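Local coordinates for protein inositol 2-dehydrogenase (Sinorhizobium meliloti, PDB 4HKT) that catalyses the NAD-dependent oxidation of myo-inositol to scyllo-inosose (2-keto-myo-inositol), the first step of myo-inositol degradation, at residues Glu143-Ser151 against Asp176-Leu184; Asp208-Leu216 against Ala224-Ala232. One frame throughout, in Å; residues are numbered along the deposited sequence.

Overall arrangement
Both contacts belong to the C-terminal domain of the Gfo/Idh/MocA family and meet in its mixed beta sheet; their centres lie about 14 Å apart. Contact 1 comes first along the chain and closes before contact 2 opens. It lays helix 168-184 against strand 144-152, whereas contact 2 is the hairpin of strands 211-218 and 223-229. Strands 144-152 and 223-229 are neighbours in the sheet, probably bonded from I225 N to V147 O, so the two contacts adjoin: the side-chain amide of N228 probably hydrogen-bonds D176, and A180 packs on L216. One helix therefore lies over parts of both. Each contact also reaches a second subunit, which makes this sheet part of the subunit interface in the four-chain assembly.

Contact 1: residues Glu143-Ser151 against Asp176-Leu184; sequences EVEMVTITS and DFDMARFLL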
loop_
_atom_site.group_PDB
_atom_site.type_symbol
_atom_site.label_atom_id
_atom_site.label_comp_id
_atom_site.label_asym_id
_atom_site.label_seq_id
_atom_site.Cartn_x
_atom_site.Cartn_y
_atom_site.Cartn_z
ATOM N N GLU B 143 0.632 12.464 -23.069
ATOM C CA GLU B 143 0.243 13.869 -22.947
ATOM C C GLU B 143 -0.534 14.060 -21.636
ATOM O O GLU B 143 -1.403 13.262 -21.310
ATOM C CB GLU B 143 -0.628 14.331 -24.125
ATOM C CG GLU B 143 0.109 14.945 -25.308
ATOM C CD GLU B 143 0.823 16.238 -24.950
ATOM O OE1 GLU B 143 0.151 17.276 -24.639
ATOM O OE2 GLU B 143 2.071 16.187 -24.952
ATOM N N VAL B 144 -0.231 15.118 -20.906
ATOM C CA VAL B 144 -0.961 15.422 -19.658
ATOM C C VAL B 144 -2.408 15.706 -20.031
ATOM O O VAL B 144 -2.655 16.356 -21.030
ATOM C CB VAL B 144 -0.341 16.619 -18.941
ATOM C CG1 VAL B 144 -1.235 17.136 -17.811
ATOM C CG2 VAL B 144 1.001 16.225 -18.389
ATOM N N GLU B 145 -3.355 15.157 -19.274
ATOM C CA GLU B 145 -4.777 15.459 -19.473
ATOM C C GLU B 145 -5.457 16.113 -18.207
ATOM O O GLU B 145 -6.074 17.166 -18.292
ATOM C CB GLU B 145 -5.495 14.168 -19.873
ATOM C CG GLU B 145 -5.104 13.740 -21.291
ATOM C CD GLU B 145 -5.623 12.390 -21.758
ATOM O OE1 GLU B 145 -6.361 11.626 -21.041
ATOM O OE2 GLU B 145 -5.206 12.080 -22.915
HETATM N N MSE B 146 -5.355 15.466 -17.046
HETATM C CA MSE B 146 -6.142 15.897 -15.872
HETATM C C MSE B 146 -5.276 15.757 -14.640
HETATM O O MSE B 146 -4.694 14.711 -14.413
HETATM C CB MSE B 146 -7.395 15.029 -15.748
HETATM C CG MSE B 146 -8.221 15.114 -17.037
HETATM SE SE MSE B 146 -9.907 14.154 -16.878
HETATM C CE MSE B 146 -10.718 15.545 -15.757
ATOM N N VAL B 147 -5.167 16.822 -13.866
ATOM C CA VAL B 147 -4.325 16.894 -12.673
ATOM C C VAL B 147 -5.250 16.997 -11.482
ATOM O O VAL B 147 -6.269 17.694 -11.549
ATOM C CB VAL B 147 -3.442 18.162 -12.717
ATOM C CG1 VAL B 147 -2.725 18.409 -11.389
ATOM C CG2 VAL B 147 -2.464 18.051 -13.864
ATOM N N THR B 148 -4.926 16.301 -10.400
ATOM C CA THR B 148 -5.657 16.426 -9.153
ATOM C C THR B 148 -4.652 16.671 -8.010
ATOM O O THR B 148 -3.617 15.958 -7.866
ATOM C CB THR B 148 -6.523 15.186 -8.826
ATOM O OG1 THR B 148 -7.250 14.775 -9.986
ATOM C CG2 THR B 148 -7.552 15.501 -7.720
ATOM N N ILE B 149 -4.937 17.707 -7.253
ATOM C CA ILE B 149 -4.041 18.215 -6.194
ATOM C C ILE B 149 -4.897 18.354 -4.962
ATOM O O ILE B 149 -5.916 19.038 -4.994
ATOM C CB ILE B 149 -3.430 19.576 -6.558
ATOM C CG1 ILE B 149 -2.519 19.472 -7.755
ATOM C CG2 ILE B 149 -2.633 20.201 -5.394
ATOM C CD1 ILE B 149 -2.173 20.816 -8.347
ATOM N N THR B 150 -4.476 17.708 -3.878
ATOM C CA THR B 150 -5.133 17.795 -2.610
ATOM C C THR B 150 -4.153 18.253 -1.555
ATOM O O THR B 150 -3.109 17.596 -1.336
ATOM C CB THR B 150 -5.676 16.448 -2.196
ATOM O OG1 THR B 150 -6.567 15.991 -3.223
ATOM C CG2 THR B 150 -6.437 16.560 -0.854
ATOM N N SER B 151 -4.491 19.350 -0.891
ATOM C CA SER B 151 -3.642 19.908 0.163
ATOM C C SER B 151 -4.515 20.205 1.366
ATOM O O SER B 151 -5.567 20.804 1.216
ATOM C CB SER B 151 -2.897 21.163 -0.306
ATOM O OG SER B 151 -1.973 20.845 -1.357
ATOM N N ASP B 176 -0.518 25.407 -4.514
ATOM C CA ASP B 176 -1.203 24.482 -5.434
ATOM C C ASP B 176 -1.422 25.060 -6.804
ATOM O O ASP B 176 -1.332 24.318 -7.764
ATOM C CB ASP B 176 -2.501 24.002 -4.863
ATOM C CG ASP B 176 -2.317 23.332 -3.516
ATOM O OD1 ASP B 176 -1.490 22.408 -3.398
ATOM O OD2 ASP B 176 -2.968 23.777 -2.556
ATOM N N PHE B 177 -1.682 26.368 -6.915
ATOM C CA PHE B 177 -1.644 27.017 -8.220
ATOM C C PHE B 177 -0.275 26.880 -8.898
ATOM O O PHE B 177 -0.198 26.569 -10.081
ATOM C CB PHE B 177 -2.032 28.477 -8.150
ATOM C CG PHE B 177 -3.428 28.727 -7.632
ATOM C CD1 PHE B 177 -4.515 28.075 -8.161
ATOM C CD2 PHE B 177 -3.648 29.656 -6.647
ATOM C CE1 PHE B 177 -5.815 28.320 -7.685
ATOM C CE2 PHE B 177 -4.911 29.919 -6.174
ATOM C CZ PHE B 177 -6.015 29.265 -6.694
ATOM N N ASP B 178 0.796 27.172 -8.162
ATOM C CA ASP B 178 2.136 26.908 -8.681
ATOM C C ASP B 178 2.366 25.437 -9.094
ATOM O O ASP B 178 2.876 25.169 -10.185
ATOM C CB ASP B 178 3.228 27.342 -7.719
ATOM C CG ASP B 178 4.585 27.122 -8.313
ATOM O OD1 ASP B 178 4.927 27.829 -9.270
ATOM O OD2 ASP B 178 5.304 26.197 -7.872
HETATM N N MSE B 179 1.997 24.509 -8.236
HETATM C CA MSE B 179 2.075 23.074 -8.551
HETATM C C MSE B 179 1.312 22.721 -9.811
HETATM O O MSE B 179 1.799 21.989 -10.668
HETATM C CB MSE B 179 1.615 22.284 -7.335
HETATM C CG MSE B 179 1.672 20.765 -7.482
HETATM SE SE MSE B 179 3.506 20.124 -7.839
HETATM C CE MSE B 179 4.284 20.678 -6.129
ATOM N N ALA B 180 0.120 23.276 -9.980
ATOM C CA ALA B 180 -0.634 23.048 -11.184
ATOM C C ALA B 180 0.080 23.508 -12.423
ATOM O O ALA B 180 0.143 22.778 -13.417
ATOM C CB ALA B 180 -2.036 23.682 -11.082
ATOM N N ARG B 181 0.680 24.695 -12.379
ATOM C CA ARG B 181 1.464 25.174 -13.518
ATOM C C ARG B 181 2.689 24.266 -13.774
ATOM O O ARG B 181 3.031 23.971 -14.940
ATOM C CB ARG B 181 1.925 26.629 -13.285
ATOM C CG ARG B 181 0.799 27.660 -13.407
ATOM C CD ARG B 181 1.297 29.076 -13.165
ATOM N NE ARG B 181 2.158 29.488 -14.235
ATOM C CZ ARG B 181 3.489 29.585 -14.200
ATOM N NH1 ARG B 181 4.219 29.350 -13.111
ATOM N NH2 ARG B 181 4.103 29.935 -15.311
ATOM N N PHE B 182 3.320 23.824 -12.697
ATOM C CA PHE B 182 4.480 22.916 -12.760
ATOM C C PHE B 182 4.128 21.562 -13.434
ATOM O O PHE B 182 4.951 21.004 -14.170
ATOM C CB PHE B 182 4.971 22.701 -11.346
ATOM C CG PHE B 182 6.245 21.909 -11.200
ATOM C CD1 PHE B 182 7.428 22.355 -11.736
ATOM C CD2 PHE B 182 6.262 20.755 -10.412
ATOM C CE1 PHE B 182 8.607 21.627 -11.572
ATOM C CE2 PHE B 182 7.445 20.031 -10.224
ATOM C CZ PHE B 182 8.609 20.482 -10.800
ATOM N N LEU B 183 2.944 21.041 -13.149
ATOM C CA LEU B 183 2.525 19.719 -13.603
ATOM C C LEU B 183 1.850 19.738 -14.953
ATOM O O LEU B 183 2.022 18.784 -15.752
ATOM C CB LEU B 183 1.569 19.074 -12.604
ATOM C CG LEU B 183 2.081 18.840 -11.203
ATOM C CD1 LEU B 183 1.002 18.293 -10.299
ATOM C CD2 LEU B 183 3.259 17.900 -11.236
ATOM N N LEU B 184 1.094 20.807 -15.226
ATOM C CA LEU B 184 0.351 20.880 -16.471
ATOM C C LEU B 184 1.241 21.050 -17.654
ATOM O O LEU B 184 0.875 20.609 -18.747
ATOM C CB LEU B 184 -0.638 22.029 -16.515
ATOM C CG LEU B 184 -1.919 21.836 -15.728
ATOM C CD1 LEU B 184 -2.539 23.187 -15.453
ATOM C CD2 LEU B 184 -2.878 20.901 -16.451
#
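Strand 144-151 and helix 176-184 run nearly antiparallel, at 152° between their directions, with their axes 9.4 Å apart at closest approach, so V144 lies by L184 at one end and I149 by D176 at the other. The polar end is one short bond: the hydroxyl of S151 donates from OG to D176 OD1 over 2.6 Å, reaching it on the syn side and 23° out of the carboxylate plane. The first torsion of D176 (-57°) sets its CG beside the backbone N and opposite the carbonyl carbon, swinging the carboxylate toward the strand. I149 slides alongside it in the opposite direction, and its CG2 methyl comes to 3.2 Å from D176 OD1, a snug fit of methyl against oxygen. The other branch of I149 dips to the helix surface, where CD1 lies 3.7 Å from the backbone N of A180 and 3.9 Å from CG of M179, a selenomethionine whose chain bends away beyond that point. V147 splits its two methyls between neighbouring leucines: CG1 meets L183 CD1 at 3.9 Å, and CG2 meets L184 CD2 at the same distance. Near the helix end V144 rests more on backbone than on side chain, its CG2 standing 3.8 Å from L183 O. This is a helix packed through aliphatic side chains on one face of the domain's mixed sheet, with the carboxylate of D176 buried at one end. D176 OD2 accepts from N228 ND2, while R123 forms a weak, long ion pair with OD1. The strand lies between strands 237-244 and 223-229, and its E145 and M146 both face H243 in a classic beta bulge. Helix 305-324 packs on the helix through F177, and E145 forms a salt bridge with R231 of the second subunit.

Contact 2: residues Asp208-Leu216 against Ala224-Ala232; sequences DYDSVSVIL and AIISNSRRA
A beta hairpin of the C-terminal domain's mixed sheet joins V212, V214 and L216 to N228, I226 and A224 as antiparallel hydrogen-bonded pairs. Each pair is closed by two backbone bonds, such as V214 N to I226 O at 2.8 Å, and the strand directions differ by 168°. Beyond the last pair, R230 N still reaches D210 O at 3.0 Å, while D210 and S211 both face A196 of strand 188-196 as a classic beta bulge. On the face that helix 168-184 covers, L216 CD1 touches I226 CD1 at 4.1 Å. With chi1 at -59° the CG1 branch of V212 stands opposite the carbonyl carbon, which leaves CG2 between the backbone N and the carbonyl carbon, 3.6 Å from N228 CB. The amide beyond is well engaged: ND2, besides its bond to D176, meets S227 O from above the carbonyl plane, while OD1 accepts from T173. An alanine in place of N228 would probably leave D176 and T173 of helix 168-184 each without a mate on this strand. The other face, with S213, I215, I225 and S227, packs on the second subunit, where S213 OG bonds Q223 of that subunit. A water joins S211 and S229 there, 2.8 Å from S211 OG and 2.6 Å from S229 OG. At the open end R230 presents its guanidinium edge to two in-plane waters, one taking NH2 at 2.7 Å and one NE at 2.9 Å; both donate to D208 OD2, and D171 and D153 supply direct salt bridges to NH2 and NH1.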
loop_
_atom_site.group_PDB
_atom_site.type_symbol
_atom_site.label_atom_id
_atom_site.label_comp_id
_atom_site.label_asym_id
_atom_site.label_seq_id
_atom_site.Cartn_x
_atom_site.Cartn_y
_atom_site.Cartn_z
ATOM N N ASP B 208 -12.626 35.306 5.598
ATOM C CA ASP B 208 -11.879 34.286 4.876
ATOM C C ASP B 208 -12.745 33.011 4.757
ATOM O O ASP B 208 -13.816 32.927 5.304
ATOM C CB ASP B 208 -10.550 33.989 5.580
ATOM C CG ASP B 208 -9.506 33.377 4.665
ATOM O OD1 ASP B 208 -9.704 33.322 3.399
ATOM O OD2 ASP B 208 -8.461 32.938 5.217
ATOM N N TYR B 209 -12.234 32.035 4.016
ATOM C CA TYR B 209 -12.854 30.774 3.860
ATOM C C TYR B 209 -11.852 29.766 4.358
ATOM O O TYR B 209 -10.632 30.037 4.358
ATOM C CB TYR B 209 -13.158 30.529 2.358
ATOM C CG TYR B 209 -14.194 31.456 1.730
ATOM C CD1 TYR B 209 -15.555 31.280 1.976
ATOM C CD2 TYR B 209 -13.813 32.469 0.841
ATOM C CE1 TYR B 209 -16.515 32.113 1.406
ATOM C CE2 TYR B 209 -14.765 33.297 0.257
ATOM C CZ TYR B 209 -16.109 33.111 0.549
ATOM O OH TYR B 209 -17.034 33.926 -0.069
ATOM N N ASP B 210 -12.324 28.563 4.669
ATOM C CA ASP B 210 -11.431 27.496 5.140
ATOM C C ASP B 210 -11.446 26.184 4.363
ATOM O O ASP B 210 -10.653 25.281 4.660
ATOM C CB ASP B 210 -11.655 27.241 6.637
ATOM C CG ASP B 210 -13.050 26.693 6.947
ATOM O OD1 ASP B 210 -13.622 25.888 6.133
ATOM O OD2 ASP B 210 -13.577 27.076 8.038
ATOM N N SER B 211 -12.332 26.074 3.381
ATOM C CA SER B 211 -12.522 24.871 2.588
ATOM C C SER B 211 -12.872 25.304 1.157
ATOM O O SER B 211 -13.899 25.973 0.929
ATOM C CB SER B 211 -13.673 24.046 3.152
ATOM O OG SER B 211 -13.450 23.736 4.518
ATOM N N VAL B 212 -11.996 24.963 0.187
ATOM C CA VAL B 212 -12.122 25.505 -1.163
ATOM C C VAL B 212 -11.800 24.426 -2.191
ATOM O O VAL B 212 -11.001 23.510 -1.938
ATOM C CB VAL B 212 -11.233 26.753 -1.416
ATOM C CG1 VAL B 212 -11.557 27.870 -0.452
ATOM C CG2 VAL B 212 -9.756 26.448 -1.298
ATOM N N SER B 213 -12.394 24.588 -3.360
ATOM C CA SER B 213 -12.241 23.690 -4.481
ATOM C C SER B 213 -12.049 24.583 -5.716
ATOM O O SER B 213 -12.738 25.601 -5.875
ATOM C CB SER B 213 -13.483 22.863 -4.674
ATOM O OG SER B 213 -13.853 22.128 -3.542
ATOM N N VAL B 214 -11.089 24.225 -6.569
ATOM C CA VAL B 214 -10.775 25.034 -7.760
ATOM C C VAL B 214 -10.588 24.133 -8.982
ATOM O O VAL B 214 -10.090 23.061 -8.848
ATOM C CB VAL B 214 -9.507 25.853 -7.571
ATOM C CG1 VAL B 214 -9.331 26.812 -8.737
ATOM C CG2 VAL B 214 -9.543 26.662 -6.290
ATOM N N ILE B 215 -11.059 24.563 -10.138
ATOM C CA ILE B 215 -10.729 23.953 -11.410
ATOM C C ILE B 215 -10.038 24.995 -12.292
ATOM O O ILE B 215 -10.585 26.086 -12.526
ATOM C CB ILE B 215 -11.955 23.450 -12.194
ATOM C CG1 ILE B 215 -12.822 22.520 -11.380
ATOM C CG2 ILE B 215 -11.482 22.748 -13.473
ATOM C CD1 ILE B 215 -14.230 22.364 -11.978
ATOM N N LEU B 216 -8.846 24.631 -12.766
ATOM C CA LEU B 216 -8.079 25.376 -13.726
ATOM C C LEU B 216 -8.131 24.667 -15.079
ATOM O O LEU B 216 -8.123 23.437 -15.116
ATOM C CB LEU B 216 -6.605 25.418 -13.297
ATOM C CG LEU B 216 -6.278 25.827 -11.871
ATOM C CD1 LEU B 216 -4.761 25.864 -11.685
ATOM C CD2 LEU B 216 -6.890 27.166 -11.643
ATOM N N ALA B 224 -7.007 20.991 -14.150
ATOM C CA ALA B 224 -6.432 20.742 -12.838
ATOM C C ALA B 224 -7.484 21.058 -11.811
ATOM O O ALA B 224 -8.049 22.105 -11.827
ATOM C CB ALA B 224 -5.199 21.601 -12.593
ATOM N N ILE B 225 -7.759 20.094 -10.956
ATOM C CA ILE B 225 -8.642 20.269 -9.869
ATOM C C ILE B 225 -7.804 20.381 -8.610
ATOM O O ILE B 225 -6.884 19.580 -8.377
ATOM C CB ILE B 225 -9.522 19.027 -9.720
ATOM C CG1 ILE B 225 -10.335 18.767 -10.964
ATOM C CG2 ILE B 225 -10.488 19.194 -8.575
ATOM C CD1 ILE B 225 -11.133 17.469 -10.897
ATOM N N ILE B 226 -8.146 21.338 -7.770
ATOM C CA ILE B 226 -7.414 21.549 -6.539
ATOM C C ILE B 226 -8.444 21.534 -5.412
ATOM O O ILE B 226 -9.485 22.199 -5.485
ATOM C CB ILE B 226 -6.693 22.894 -6.495
ATOM C CG1 ILE B 226 -5.585 22.974 -7.508
ATOM C CG2 ILE B 226 -6.158 23.159 -5.081
ATOM C CD1 ILE B 226 -5.294 24.416 -7.867
ATOM N N SER B 227 -8.130 20.786 -4.372
ATOM C CA SER B 227 -8.934 20.725 -3.133
ATOM C C SER B 227 -8.071 21.187 -1.938
ATOM O O SER B 227 -6.966 20.687 -1.763
ATOM C CB SER B 227 -9.308 19.264 -2.922
ATOM O OG SER B 227 -10.104 19.047 -1.806
ATOM N N ASN B 228 -8.567 22.114 -1.124
ATOM C CA ASN B 228 -7.819 22.592 0.053
ATOM C C ASN B 228 -8.744 22.573 1.243
ATOM O O ASN B 228 -9.882 23.019 1.129
ATOM C CB ASN B 228 -7.425 24.049 -0.075
ATOM C CG ASN B 228 -6.224 24.333 -0.945
ATOM O OD1 ASN B 228 -5.859 25.513 -1.060
ATOM N ND2 ASN B 228 -5.573 23.336 -1.507
ATOM N N SER B 229 -8.218 22.154 2.397
ATOM C CA SER B 229 -8.880 22.286 3.683
ATOM C C SER B 229 -7.858 22.787 4.715
ATOM O O SER B 229 -6.692 22.366 4.741
ATOM C CB SER B 229 -9.476 20.966 4.176
ATOM O OG SER B 229 -10.021 21.123 5.517
ATOM N N ARG B 230 -8.299 23.714 5.540
ATOM C CA ARG B 230 -7.437 24.217 6.578
ATOM C C ARG B 230 -7.130 23.232 7.719
ATOM O O ARG B 230 -6.262 23.536 8.529
ATOM C CB ARG B 230 -8.020 25.497 7.174
ATOM C CG ARG B 230 -7.745 26.768 6.382
ATOM C CD ARG B 230 -6.264 27.031 6.196
ATOM N NE ARG B 230 -6.002 28.391 5.777
ATOM C CZ ARG B 230 -4.806 28.883 5.510
ATOM N NH1 ARG B 230 -3.731 28.121 5.643
ATOM N NH2 ARG B 230 -4.678 30.147 5.115
ATOM N N ARG B 231 -7.839 22.110 7.835
ATOM C CA ARG B 231 -7.712 21.235 9.007
ATOM C C ARG B 231 -7.917 19.778 8.643
ATOM O O ARG B 231 -8.967 19.402 8.067
ATOM C CB ARG B 231 -8.743 21.595 10.093
ATOM C CG ARG B 231 -8.614 20.766 11.382
ATOM C CD ARG B 231 -9.620 19.624 11.546
ATOM N NE ARG B 231 -11.019 20.100 11.670
ATOM C CZ ARG B 231 -11.905 20.053 10.670
ATOM N NH1 ARG B 231 -11.530 19.535 9.484
ATOM N NH2 ARG B 231 -13.158 20.505 10.828
ATOM N N ALA B 232 -6.915 18.952 8.991
ATOM C CA ALA B 232 -6.972 17.497 8.848
ATOM C C ALA B 232 -6.365 16.885 10.112
ATOM O O ALA B 232 -5.194 17.141 10.401
ATOM C CB ALA B 232 -6.172 17.067 7.648
HETATM O O HOH W 1 -5.743 32.624 4.857
HETATM O O HOH W 2 -8.174 30.308 5.803
HETATM O O HOH W 3 -12.593 21.154 4.948
#